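Immunogenic protein MPT63/MPB63 (Mycobacterium tuberculosis, PDB 1LMI) is a major secreted, immunogenic beta-sandwich protein of the tubercle bacillus whose biochemical function is not firmly established. Local coordinates at residues A[49-54]-A[102-107]. Residues are numbered along the deposited sequence; the frame is centred on the assembly and turned at random.
Sequences EATATV and TGKIYF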
loop_
_atom_site.group_PDB
_atom_site.type_symbol
_atom_site.label_atom_id
_atom_site.label_comp_id
_atom_site.label_asym_id
_atom_site.label_seq_id
_atom_site.Cartn_x
_atom_site.Cartn_y
_atom_site.Cartn_z
ATOM N N GLU A 49 8.725 4.171 -4.642
ATOM C CA GLU A 49 7.353 4.037 -5.070
ATOM C C GLU A 49 6.963 2.546 -5.129
ATOM O O GLU A 49 7.809 1.665 -5.163
ATOM C CB GLU A 49 7.107 4.676 -6.437
ATOM C CG GLU A 49 7.922 4.036 -7.566
ATOM C CD GLU A 49 7.578 4.567 -8.931
ATOM O OE1 GLU A 49 7.927 5.738 -9.248
ATOM O OE2 GLU A 49 6.945 3.863 -9.725
ATOM N N ALA A 50 5.642 2.330 -5.127
ATOM C CA ALA A 50 5.109 1.037 -5.534
ATOM C C ALA A 50 3.822 1.351 -6.327
ATOM O O ALA A 50 3.257 2.449 -6.278
ATOM C CB ALA A 50 4.850 0.069 -4.405
ATOM N N THR A 51 3.350 0.375 -7.089
ATOM C CA THR A 51 2.084 0.472 -7.797
ATOM C C THR A 51 1.057 -0.435 -7.131
ATOM O O THR A 51 1.247 -1.649 -7.015
ATOM C CB THR A 51 2.244 0.071 -9.262
ATOM O OG1 THR A 51 3.167 0.988 -9.895
ATOM C CG2 THR A 51 0.903 0.139 -9.974
ATOM N N ALA A 52 -0.020 0.168 -6.646
ATOM C CA ALA A 52 -1.035 -0.529 -5.863
ATOM C C ALA A 52 -2.394 -0.427 -6.555
ATOM O O ALA A 52 -2.701 0.620 -7.136
ATOM C CB ALA A 52 -1.141 0.045 -4.472
ATOM N N THR A 53 -3.118 -1.523 -6.482
ATOM C CA THR A 53 -4.452 -1.634 -7.079
ATOM C C THR A 53 -5.419 -2.245 -6.062
ATOM O O THR A 53 -5.127 -3.308 -5.496
ATOM C CB THR A 53 -4.441 -2.522 -8.332
ATOM O OG1 THR A 53 -3.431 -2.049 -9.253
ATOM C CG2 THR A 53 -5.776 -2.445 -9.076
ATOM N N VAL A 54 -6.550 -1.577 -5.820
ATOM C CA VAL A 54 -7.581 -2.116 -4.928
ATOM C C VAL A 54 -8.781 -2.559 -5.761
ATOM O O VAL A 54 -9.138 -1.910 -6.768
ATOM C CB VAL A 54 -7.956 -1.117 -3.835
ATOM C CG1 VAL A 54 -8.517 0.180 -4.403
ATOM C CG2 VAL A 54 -8.945 -1.814 -2.901
ATOM N N THR A 102 -6.310 2.139 -9.339
ATOM C CA THR A 102 -4.874 1.884 -9.290
ATOM C C THR A 102 -4.081 3.182 -9.266
ATOM O O THR A 102 -4.576 4.251 -9.644
ATOM C CB THR A 102 -4.483 0.986 -10.493
ATOM O OG1 THR A 102 -3.180 0.443 -10.304
ATOM C CG2 THR A 102 -4.398 1.846 -11.760
ATOM N N GLY A 103 -2.828 3.056 -8.835
ATOM C CA GLY A 103 -1.957 4.241 -8.924
ATOM C C GLY A 103 -0.722 4.004 -8.083
ATOM O O GLY A 103 -0.478 2.933 -7.527
ATOM N N LYS A 104 0.096 5.057 -7.978
ATOM C CA LYS A 104 1.286 4.947 -7.151
ATOM C C LYS A 104 1.090 5.320 -5.690
ATOM O O LYS A 104 0.221 6.098 -5.313
ATOM C CB LYS A 104 2.361 5.905 -7.717
ATOM C CG LYS A 104 2.637 5.658 -9.195
ATOM C CD LYS A 104 3.279 4.310 -9.413
ATOM C CE LYS A 104 4.295 4.261 -10.535
ATOM N NZ LYS A 104 3.883 4.922 -11.794
ATOM N N ILE A 105 1.979 4.753 -4.875
ATOM C CA ILE A 105 2.120 5.153 -3.468
ATOM C C ILE A 105 3.609 5.412 -3.280
ATOM O O ILE A 105 4.431 4.789 -3.966
ATOM C CB ILE A 105 1.604 4.076 -2.502
ATOM C CG1 ILE A 105 2.172 2.679 -2.788
ATOM C CG2 ILE A 105 0.066 4.016 -2.469
ATOM C CD1 ILE A 105 1.809 1.636 -1.749
ATOM N N TYR A 106 3.976 6.331 -2.411
ATOM C CA TYR A 106 5.371 6.708 -2.211
ATOM C C TYR A 106 5.855 6.538 -0.779
ATOM O O TYR A 106 5.049 6.514 0.144
ATOM C CB TYR A 106 5.516 8.179 -2.643
ATOM C CG TYR A 106 5.230 8.357 -4.127
ATOM C CD1 TYR A 106 6.209 8.027 -5.042
ATOM C CD2 TYR A 106 4.010 8.827 -4.596
ATOM C CE1 TYR A 106 5.996 8.174 -6.402
ATOM C CE2 TYR A 106 3.782 8.973 -5.958
ATOM C CZ TYR A 106 4.782 8.645 -6.848
ATOM O OH TYR A 106 4.535 8.781 -8.203
ATOM N N PHE A 107 7.176 6.448 -0.612
ATOM C CA PHE A 107 7.823 6.270 0.690
ATOM C C PHE A 107 9.103 7.119 0.754
ATOM O O PHE A 107 9.731 7.323 -0.296
ATOM C CB PHE A 107 8.182 4.802 0.937
ATOM C CG PHE A 107 7.053 3.823 0.678
ATOM C CD1 PHE A 107 6.126 3.516 1.646
ATOM C CD2 PHE A 107 6.958 3.223 -0.571
ATOM C CE1 PHE A 107 5.110 2.639 1.369
ATOM C CE2 PHE A 107 5.917 2.334 -0.851
ATOM C CZ PHE A 107 4.984 2.039 0.119
HETATM O O HOH W 1 7.146 4.256 -12.596
HETATM O O HOH W 2 5.928 7.808 -10.282
#
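Ala50 and Ile105 face each other as an antiparallel hydrogen-bonded pair: Ala50 N gives its proton to Ile105 O and Ile105 N to Ala50 O, both at 3.0 Å. Ala52 and Gly103 repeat the pattern, with Ala52 N to Gly103 O at 2.9 Å. At Gly103, phi 166° and psi -174° would drive a CB into the carbonyl oxygen of Thr102, which is why a glycine sits here.

Apolar packing occupies the face of the two alanines. The small Ala50 CB leaves room for Ile105 CG1 at 4.1 Å and for Phe107 CE2; Ile105 and Ala52 also meet Phe68 of strand 68-71.

Polar groups line the other face. Thr53 OG1 and Thr102 OG1 share a hydrogen bond of 2.7 Å; a chi1 of -165° turns Thr102 OG1 away from its own backbone N and across to the Thr53 hydroxyl. The aliphatic part of Lys104 passes Thr51 OG1, with CD 3.4 Å away. Water joins Glu49 OE1 to Tyr106 OH, while Glu49 CB lies against the tyrosine ring. Glu49 OE1 is also hydrogen-bonded to Ser34 OG, and Tyr106 OH to Pro87 O.

Strand 46-56 lies inside and strand 100-109 outermost in one antiparallel sheet, whose apolar face packs on strand 68-71 of the other, as in a beta-sandwich.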